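Local coordinates for uncharacterized protein (Bacteroides vulgatus, PDB 4Q88), which probably acts as a glycoside hydrolase of family 88, with a mainly helical fold, an alpha/alpha barrel, at residues E18-V23 with M49-L54; N24-S29 with F342-F347; M147-M152 with Q170-T175. One frame throughout, in Å; residues are numbered along the deposited sequence.

Interaction 1: residues E18-V23 with M49-L54; sequences EIIHRV and MEVCAL
I20 and V51 have the closest pair of CA atoms, 7.7 Å apart, between two antiparallel helical segments. Both segments are regular helix throughout, with ordinary turn-to-turn bonds such as R22 N to E18 O at 2.9 Å, and no hydrogen bond crosses between them. The contact is therefore made by side chains, and I20 does all the work on its side: one branch goes to each of two residues spaced three apart, a single turn, on segment M49-L54. Its CG2 lies against CG1 of V51 at 3.8 Å, with CG2 of V51 slightly farther off, the two side chains sliding past each other in opposite directions. The longer arm takes the other partner. With I20 CG1 beside the backbone N (chi1 -71°) and the chain then running out straight, CD1 reaches CD2 of L54 at 3.7 Å. The side chain of L54 meets that of I20 at about a right angle. On a different face of segment E18-V23, R22 grips the carboxylate of E18 side-on. R22 NH2 donates to E18 OE1 at 2.9 Å, almost dead straight at 177° and in the guanidinium plane, while R22 NE meets E18 OE2 at 3.0 Å from the syn side. This salt bridge, one turn long, staples the helix to itself and should fix the rotation of the guanidinium, with its NH1 bonded weakly to carbonyls of Q313 and A314. Helices 13-30 and 39-55 follow each other in sequence and pair antiparallel, in a family of the six-hairpin clan. Helix 341-358 packs against both of them, I20 touching A351 and V355 and V51 touching C352, while the hydroxyl of Y60 on helix 58-70 is hydrogen-bonded to H21 ND1.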
loop_
_atom_site.group_PDB
_atom_site.type_symbol
_atom_site.label_atom_id
_atom_site.label_comp_id
_atom_site.label_asym_id
_atom_site.label_seq_id
_atom_site.Cartn_x
_atom_site.Cartn_y
_atom_site.Cartn_z
ATOM N N GLU A 18 21.034 -8.790 0.906
ATOM C CA GLU A 18 20.995 -9.920 1.836
ATOM C C GLU A 18 19.702 -9.911 2.684
ATOM O O GLU A 18 19.073 -10.954 2.905
ATOM C CB GLU A 18 22.223 -9.910 2.766
ATOM C CG GLU A 18 22.283 -11.127 3.665
ATOM C CD GLU A 18 21.408 -10.999 4.914
ATOM O OE1 GLU A 18 21.302 -9.889 5.486
ATOM O OE2 GLU A 18 20.841 -12.025 5.355
ATOM N N ILE A 19 19.350 -8.736 3.175
ATOM C CA ILE A 19 18.104 -8.546 3.959
ATOM C C ILE A 19 16.878 -8.889 3.126
ATOM O O ILE A 19 16.031 -9.677 3.557
ATOM C CB ILE A 19 17.995 -7.114 4.498
ATOM C CG1 ILE A 19 19.052 -6.918 5.608
ATOM C CG2 ILE A 19 16.584 -6.858 5.029
ATOM C CD1 ILE A 19 19.256 -5.487 6.053
ATOM N N ILE A 20 16.823 -8.330 1.909
ATOM C CA ILE A 20 15.699 -8.559 1.019
ATOM C C ILE A 20 15.529 -10.044 0.760
ATOM O O ILE A 20 14.438 -10.607 0.900
ATOM C CB ILE A 20 15.871 -7.740 -0.271
ATOM C CG1 ILE A 20 15.662 -6.254 0.049
ATOM C CG2 ILE A 20 14.878 -8.160 -1.326
ATOM C CD1 ILE A 20 16.010 -5.333 -1.096
ATOM N N HIS A 21 16.619 -10.705 0.412
ATOM C CA HIS A 21 16.510 -12.119 0.126
ATOM C C HIS A 21 16.198 -12.954 1.383
ATOM O O HIS A 21 15.436 -13.899 1.290
ATOM C CB HIS A 21 17.774 -12.613 -0.573
ATOM C CG HIS A 21 17.939 -12.083 -1.948
ATOM N ND1 HIS A 21 17.034 -12.337 -2.950
ATOM C CD2 HIS A 21 18.915 -11.337 -2.508
ATOM C CE1 HIS A 21 17.457 -11.790 -4.075
ATOM N NE2 HIS A 21 18.572 -11.142 -3.825
ATOM N N ARG A 22 16.773 -12.600 2.539
ATOM C CA ARG A 22 16.476 -13.293 3.802
ATOM C C ARG A 22 14.977 -13.271 4.095
ATOM O O ARG A 22 14.331 -14.305 4.325
ATOM C CB ARG A 22 17.238 -12.649 4.955
ATOM C CG ARG A 22 17.114 -13.444 6.230
ATOM C CD ARG A 22 17.569 -12.735 7.483
ATOM N NE ARG A 22 18.605 -11.718 7.320
ATOM C CZ ARG A 22 18.794 -10.725 8.183
ATOM N NH1 ARG A 22 18.028 -10.600 9.268
ATOM N NH2 ARG A 22 19.720 -9.814 7.950
ATOM N N VAL A 23 14.401 -12.069 4.029
ATOM C CA VAL A 23 12.957 -11.876 4.296
ATOM C C VAL A 23 12.079 -12.584 3.286
ATOM O O VAL A 23 11.132 -13.281 3.663
ATOM C CB VAL A 23 12.607 -10.369 4.345
ATOM C CG1 VAL A 23 11.103 -10.120 4.414
ATOM C CG2 VAL A 23 13.336 -9.702 5.491
HETATM N N MSE A 49 6.554 -8.377 -6.342
HETATM C CA MSE A 49 6.786 -7.844 -7.680
HETATM C C MSE A 49 7.834 -6.716 -7.652
HETATM O O MSE A 49 8.631 -6.517 -8.622
HETATM C CB MSE A 49 5.407 -7.398 -8.259
HETATM C CG MSE A 49 4.373 -8.496 -8.559
HETATM SE SE MSE A 49 5.221 -9.898 -9.657
HETATM C CE MSE A 49 5.857 -8.926 -11.203
ATOM N N GLU A 50 7.834 -5.942 -6.577
ATOM C CA GLU A 50 8.887 -4.927 -6.365
ATOM C C GLU A 50 10.280 -5.578 -6.285
ATOM O O GLU A 50 11.233 -5.118 -6.953
ATOM C CB GLU A 50 8.616 -4.114 -5.121
ATOM C CG GLU A 50 9.362 -2.796 -5.092
ATOM C CD GLU A 50 8.800 -1.777 -6.079
ATOM O OE1 GLU A 50 7.603 -1.844 -6.450
ATOM O OE2 GLU A 50 9.560 -0.872 -6.512
ATOM N N VAL A 51 10.389 -6.655 -5.531
ATOM C CA VAL A 51 11.661 -7.441 -5.465
ATOM C C VAL A 51 12.064 -7.980 -6.834
ATOM O O VAL A 51 13.237 -7.906 -7.211
ATOM C CB VAL A 51 11.598 -8.584 -4.447
ATOM C CG1 VAL A 51 12.944 -9.289 -4.335
ATOM C CG2 VAL A 51 11.220 -8.030 -3.096
ATOM N N CYS A 52 11.088 -8.472 -7.590
ATOM C CA CYS A 52 11.385 -8.946 -8.953
ATOM C C CYS A 52 11.871 -7.834 -9.844
ATOM O O CYS A 52 12.809 -8.025 -10.673
ATOM C CB CYS A 52 10.203 -9.612 -9.601
ATOM S SG CYS A 52 9.734 -11.143 -8.815
ATOM N N ALA A 53 11.290 -6.650 -9.725
ATOM C CA ALA A 53 11.802 -5.514 -10.489
ATOM C C ALA A 53 13.246 -5.161 -10.143
ATOM O O ALA A 53 14.020 -4.705 -10.980
ATOM C CB ALA A 53 10.905 -4.280 -10.283
ATOM N N LEU A 54 13.589 -5.261 -8.863
ATOM C CA LEU A 54 14.905 -4.862 -8.378
ATOM C C LEU A 54 15.933 -5.926 -8.710
ATOM O O LEU A 54 17.089 -5.589 -8.936
ATOM C CB LEU A 54 14.909 -4.694 -6.865
ATOM C CG LEU A 54 16.178 -4.205 -6.219
ATOM C CD1 LEU A 54 16.419 -2.738 -6.532
ATOM C CD2 LEU A 54 16.079 -4.431 -4.715
#

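Interaction 2: residues N24-S29 with F342-F347; sequences NQRYQS and FGIGAF
I344 drives the end of its side chain toward two neighbours in sequence, R26 and Y27, at a place where the first and last helices of the alpha/alpha barrel lie together. One methyl, CD1, makes the whole contact. It comes to 3.7 Å from CD1 of Y27, approaching the ring obliquely. The same methyl is 4.0 Å from NH1 of R26, but here it sits at the edge of the guanidinium, close to its plane, and the two side chains cross at about a right angle. R26 and Y27 share nearly the same first torsion, CG trans to the backbone N in each (chi1 -177° in R26), yet their successive places on the helix send them off on different bearings, and the I344 methyl meets both. The arginine chain is extended from CG to NE, which carries its charged end out beside the isoleucine tip. This is a weak, van der Waals kind of approach: no hydrogen bond joins the two segments, and a methyl gives the guanidinium nothing to bond to. Y27 is held from other directions as well, its ring stacked with that of H31 and also meeting Y44. On the face toward helix 39-55 the bonding turns polar, for N24 spends both ends of its amide there, OD1 bonded to the Y44 hydroxyl and ND2 to OD1 of N48.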
loop_
_atom_site.group_PDB
_atom_site.type_symbol
_atom_site.label_atom_id
_atom_site.label_comp_id
_atom_site.label_asym_id
_atom_site.label_seq_id
_atom_site.Cartn_x
_atom_site.Cartn_y
_atom_site.Cartn_z
ATOM N N ASN A 24 12.414 -12.448 2.004
ATOM C CA ASN A 24 11.555 -12.990 0.977
ATOM C C ASN A 24 11.665 -14.506 0.916
ATOM O O ASN A 24 10.656 -15.180 0.711
ATOM C CB ASN A 24 11.804 -12.360 -0.397
ATOM C CG ASN A 24 10.517 -12.221 -1.206
ATOM O OD1 ASN A 24 9.408 -12.139 -0.634
ATOM N ND2 ASN A 24 10.639 -12.230 -2.529
ATOM N N GLN A 25 12.874 -15.040 1.091
ATOM C CA GLN A 25 13.040 -16.496 1.075
ATOM C C GLN A 25 12.381 -17.166 2.244
ATOM O O GLN A 25 11.766 -18.205 2.067
ATOM C CB GLN A 25 14.491 -16.889 0.962
ATOM C CG GLN A 25 14.942 -16.599 -0.446
ATOM C CD GLN A 25 16.424 -16.695 -0.648
ATOM O OE1 GLN A 25 17.151 -17.246 0.184
ATOM N NE2 GLN A 25 16.891 -16.147 -1.773
ATOM N N ARG A 26 12.458 -16.554 3.409
ATOM C CA ARG A 26 11.767 -17.088 4.592
ATOM C C ARG A 26 10.290 -17.179 4.316
ATOM O O ARG A 26 9.664 -18.224 4.541
ATOM C CB ARG A 26 12.029 -16.225 5.813
ATOM C CG ARG A 26 11.401 -16.768 7.109
ATOM C CD ARG A 26 11.161 -15.675 8.125
ATOM N NE ARG A 26 10.073 -15.980 9.059
ATOM C CZ ARG A 26 8.805 -15.545 8.954
ATOM N NH1 ARG A 26 8.385 -14.767 7.918
ATOM N NH2 ARG A 26 7.929 -15.904 9.907
ATOM N N TYR A 27 9.705 -16.096 3.794
ATOM C CA TYR A 27 8.261 -16.100 3.563
ATOM C C TYR A 27 7.847 -17.171 2.526
ATOM O O TYR A 27 6.923 -17.958 2.767
ATOM C CB TYR A 27 7.773 -14.692 3.139
ATOM C CG TYR A 27 6.305 -14.675 2.990
ATOM C CD1 TYR A 27 5.491 -14.484 4.094
ATOM C CD2 TYR A 27 5.714 -14.892 1.770
ATOM C CE1 TYR A 27 4.123 -14.522 3.977
ATOM C CE2 TYR A 27 4.347 -14.933 1.639
ATOM C CZ TYR A 27 3.559 -14.732 2.749
ATOM O OH TYR A 27 2.194 -14.756 2.638
ATOM N N GLN A 28 8.556 -17.233 1.390
ATOM C CA GLN A 28 8.184 -18.166 0.333
ATOM C C GLN A 28 8.466 -19.621 0.709
ATOM O O GLN A 28 7.750 -20.516 0.256
ATOM C CB GLN A 28 8.855 -17.806 -1.003
ATOM C CG GLN A 28 8.389 -16.448 -1.518
ATOM C CD GLN A 28 8.874 -16.091 -2.900
ATOM O OE1 GLN A 28 9.525 -16.879 -3.582
ATOM N NE2 GLN A 28 8.504 -14.899 -3.349
ATOM N N SER A 29 9.470 -19.861 1.556
ATOM C CA SER A 29 9.774 -21.235 1.969
ATOM C C SER A 29 8.716 -21.718 2.945
ATOM O O SER A 29 8.389 -22.894 2.970
ATOM C CB SER A 29 11.175 -21.341 2.601
ATOM O OG SER A 29 11.223 -20.699 3.865
ATOM N N PHE A 342 1.022 -8.909 4.722
ATOM C CA PHE A 342 0.921 -7.593 4.145
ATOM C C PHE A 342 1.997 -6.639 4.644
ATOM O O PHE A 342 2.422 -5.747 3.915
ATOM C CB PHE A 342 -0.486 -7.005 4.349
ATOM C CG PHE A 342 -0.811 -6.698 5.781
ATOM C CD1 PHE A 342 -0.473 -5.465 6.336
ATOM C CD2 PHE A 342 -1.467 -7.617 6.554
ATOM C CE1 PHE A 342 -0.734 -5.197 7.689
ATOM C CE2 PHE A 342 -1.729 -7.356 7.900
ATOM C CZ PHE A 342 -1.370 -6.150 8.455
ATOM N N GLY A 343 2.438 -6.854 5.880
ATOM C CA GLY A 343 3.497 -6.104 6.528
ATOM C C GLY A 343 4.866 -6.446 5.999
ATOM O O GLY A 343 5.704 -5.594 5.838
ATOM N N ILE A 344 5.059 -7.707 5.664
ATOM C CA ILE A 344 6.261 -8.147 4.956
ATOM C C ILE A 344 6.273 -7.507 3.583
ATOM O O ILE A 344 7.284 -6.985 3.163
ATOM C CB ILE A 344 6.303 -9.657 4.835
ATOM C CG1 ILE A 344 6.481 -10.246 6.247
ATOM C CG2 ILE A 344 7.407 -10.097 3.859
ATOM C CD1 ILE A 344 6.348 -11.740 6.347
ATOM N N GLY A 345 5.115 -7.449 2.946
ATOM C CA GLY A 345 5.017 -6.726 1.672
ATOM C C GLY A 345 5.475 -5.258 1.758
ATOM O O GLY A 345 6.306 -4.778 0.941
ATOM N N ALA A 346 4.913 -4.556 2.732
ATOM C CA ALA A 346 5.309 -3.170 2.988
ATOM C C ALA A 346 6.800 -2.991 3.294
ATOM O O ALA A 346 7.463 -2.104 2.709
ATOM C CB ALA A 346 4.462 -2.588 4.096
ATOM N N PHE A 347 7.349 -3.868 4.150
ATOM C CA PHE A 347 8.773 -3.895 4.428
ATOM C C PHE A 347 9.626 -4.051 3.152
ATOM O O PHE A 347 10.538 -3.282 2.928
ATOM C CB PHE A 347 9.104 -4.979 5.430
ATOM C CG PHE A 347 10.570 -5.042 5.808
ATOM C CD1 PHE A 347 11.480 -5.705 5.000
ATOM C CD2 PHE A 347 11.035 -4.405 6.943
ATOM C CE1 PHE A 347 12.850 -5.745 5.350
ATOM C CE2 PHE A 347 12.375 -4.457 7.299
ATOM C CZ PHE A 347 13.260 -5.102 6.502
#

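Interaction 3: residues M147-M152 with Q170-T175; sequences MVMPVM and QYLTVT
M152 and Y171 make one of two side-chain touches between these segments, and M149 with L172 makes the other; all four residues are buried, and nothing polar passes between them. At the first, the terminal methyl CE of M152 comes to 4.1 Å from CE2 of Y171, meeting the ring obliquely while the two side chains cross at about a right angle. M152 is a selenomethionine bent at both its second and third torsions, a fold that brings CE round to the tyrosine. At the second, the selenium of M149 rests 4.2 Å from CD2 of L172. Both are light touches; the nearest CA atoms of the segments, those of M149 and L172, are 8.2 Å apart. The Y171 ring is the more enclosed part, met edge-to-face by W139 and by Y138; M149 also lies on A218 and V222 of helix 209-225. Helices 144-159 and 163-179 follow one another after a short turn and run antiparallel, so the contact lies inside an antiparallel helix pair, in keeping with the six-hairpin clan to which the family belongs. Within it, helix 144-159 kinks at P150: the proline nitrogen has no hydrogen to give, and the N of V151 also lacks a bond to the preceding turn. The next turn-to-turn bond, M152 N to V148 O, is long at 3.3 Å. The solvent side is on segment Q170-T175, where T173 is exposed and Q170 and V174 are partly so. T173 turns its hydroxyl back on its own helix, OG1 bonding to the carbonyl of H169, whereas buried T175 on the same segment has its OG1 bonded to the carbonyl oxygen of W139.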
loop_
_atom_site.group_PDB
_atom_site.type_symbol
_atom_site.label_atom_id
_atom_site.label_comp_id
_atom_site.label_asym_id
_atom_site.label_seq_id
_atom_site.Cartn_x
_atom_site.Cartn_y
_atom_site.Cartn_z
HETATM N N MSE A 147 -5.145 -0.168 -2.414
HETATM C CA MSE A 147 -5.663 -1.370 -3.078
HETATM C C MSE A 147 -5.963 -1.106 -4.575
HETATM O O MSE A 147 -5.748 -1.961 -5.434
HETATM C CB MSE A 147 -6.901 -1.857 -2.350
HETATM C CG MSE A 147 -6.717 -2.190 -0.881
HETATM SE SE MSE A 147 -5.095 -3.233 -0.441
HETATM C CE MSE A 147 -4.660 -2.219 1.183
ATOM N N VAL A 148 -6.475 0.068 -4.860
ATOM C CA VAL A 148 -7.075 0.345 -6.173
ATOM C C VAL A 148 -6.462 1.460 -6.990
ATOM O O VAL A 148 -6.416 1.344 -8.246
ATOM C CB VAL A 148 -8.619 0.471 -6.095
ATOM C CG1 VAL A 148 -9.233 0.254 -7.455
ATOM C CG2 VAL A 148 -9.236 -0.546 -5.137
HETATM N N MSE A 149 -5.924 2.522 -6.394
HETATM C CA MSE A 149 -5.339 3.556 -7.254
HETATM C C MSE A 149 -4.296 2.990 -8.217
HETATM O O MSE A 149 -4.297 3.365 -9.392
HETATM C CB MSE A 149 -4.737 4.813 -6.574
HETATM C CG MSE A 149 -5.787 5.654 -5.858
HETATM SE SE MSE A 149 -5.258 7.505 -5.550
HETATM C CE MSE A 149 -3.632 7.106 -4.591
ATOM N N PRO A 150 -3.352 2.147 -7.769
ATOM C CA PRO A 150 -2.359 1.641 -8.736
ATOM C C PRO A 150 -2.962 0.686 -9.815
ATOM O O PRO A 150 -2.410 0.566 -10.913
ATOM C CB PRO A 150 -1.356 0.890 -7.867
ATOM C CG PRO A 150 -1.635 1.331 -6.470
ATOM C CD PRO A 150 -3.099 1.635 -6.425
ATOM N N VAL A 151 -4.077 0.043 -9.538
ATOM C CA VAL A 151 -4.828 -0.688 -10.578
ATOM C C VAL A 151 -5.169 0.255 -11.756
ATOM O O VAL A 151 -5.008 -0.096 -12.950
ATOM C CB VAL A 151 -6.145 -1.239 -10.023
ATOM C CG1 VAL A 151 -6.920 -1.884 -11.140
ATOM C CG2 VAL A 151 -5.853 -2.267 -8.935
HETATM N N MSE A 152 -5.574 1.486 -11.433
HETATM C CA MSE A 152 -6.027 2.403 -12.448
HETATM C C MSE A 152 -4.884 2.732 -13.404
HETATM O O MSE A 152 -5.087 2.712 -14.660
HETATM C CB MSE A 152 -6.664 3.697 -11.895
HETATM C CG MSE A 152 -7.745 3.556 -10.796
HETATM SE SE MSE A 152 -9.186 2.350 -11.344
HETATM C CE MSE A 152 -10.441 3.659 -12.031
ATOM N N GLN A 170 -11.968 10.793 -10.138
ATOM C CA GLN A 170 -13.310 10.954 -9.673
ATOM C C GLN A 170 -13.524 10.190 -8.351
ATOM O O GLN A 170 -14.062 10.749 -7.404
ATOM C CB GLN A 170 -14.272 10.531 -10.744
ATOM C CG GLN A 170 -15.696 10.786 -10.367
ATOM C CD GLN A 170 -16.636 10.567 -11.524
ATOM O OE1 GLN A 170 -16.506 9.612 -12.299
ATOM N NE2 GLN A 170 -17.615 11.434 -11.617
ATOM N N TYR A 171 -13.062 8.936 -8.290
ATOM C CA TYR A 171 -13.166 8.160 -7.053
ATOM C C TYR A 171 -12.341 8.765 -5.913
ATOM O O TYR A 171 -12.772 8.775 -4.764
ATOM C CB TYR A 171 -12.789 6.686 -7.278
ATOM C CG TYR A 171 -13.630 5.906 -8.285
ATOM C CD1 TYR A 171 -14.944 6.272 -8.594
ATOM C CD2 TYR A 171 -13.114 4.785 -8.900
ATOM C CE1 TYR A 171 -15.727 5.524 -9.494
ATOM C CE2 TYR A 171 -13.863 4.050 -9.811
ATOM C CZ TYR A 171 -15.177 4.423 -10.110
ATOM O OH TYR A 171 -15.949 3.655 -10.977
ATOM N N LEU A 172 -11.139 9.237 -6.209
ATOM C CA LEU A 172 -10.271 9.821 -5.168
ATOM C C LEU A 172 -10.905 11.094 -4.635
ATOM O O LEU A 172 -10.906 11.325 -3.421
ATOM C CB LEU A 172 -8.892 10.103 -5.706
ATOM C CG LEU A 172 -8.027 11.034 -4.850
ATOM C CD1 LEU A 172 -7.704 10.331 -3.555
ATOM C CD2 LEU A 172 -6.765 11.403 -5.636
ATOM N N THR A 173 -11.577 11.839 -5.501
ATOM C CA THR A 173 -12.263 13.068 -5.060
ATOM C C THR A 173 -13.304 12.752 -4.018
ATOM O O THR A 173 -13.454 13.499 -3.043
ATOM C CB THR A 173 -12.890 13.825 -6.261
ATOM O OG1 THR A 173 -11.831 14.243 -7.101
ATOM C CG2 THR A 173 -13.598 15.040 -5.819
ATOM N N VAL A 174 -14.023 11.647 -4.173
ATOM C CA VAL A 174 -15.013 11.242 -3.194
ATOM C C VAL A 174 -14.356 10.784 -1.875
ATOM O O VAL A 174 -14.817 11.110 -0.781
ATOM C CB VAL A 174 -15.978 10.190 -3.774
ATOM C CG1 VAL A 174 -16.948 9.695 -2.711
ATOM C CG2 VAL A 174 -16.819 10.818 -4.889
ATOM N N THR A 175 -13.285 10.021 -1.968
ATOM C CA THR A 175 -12.511 9.633 -0.785
ATOM C C THR A 175 -12.115 10.876 0.002
ATOM O O THR A 175 -12.330 10.944 1.240
ATOM C CB THR A 175 -11.257 8.841 -1.184
ATOM O OG1 THR A 175 -11.653 7.655 -1.919
ATOM C CG2 THR A 175 -10.417 8.493 0.092
#

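How the interactions relate
From the N terminus, helix 13-30 serves two contacts in turn. Interaction 1 closes a short loop, pairing it with helix 39-55, the next in the chain; interaction 2 uses its following turn to reach helix 341-358, the last, so that the first and last helices meet and probably close the ring of hairpins. These loops cross, and the contacts touch, with CG1 of V23 packed 3.7 Å from CG2 of I344. Interaction 3 comes after interaction 1 in series and is nested within the long loop of interaction 2. It joins helices 144-159 and 163-179 on the opposite side of the chain's centre, about 26 Å from interaction 2, centre to centre.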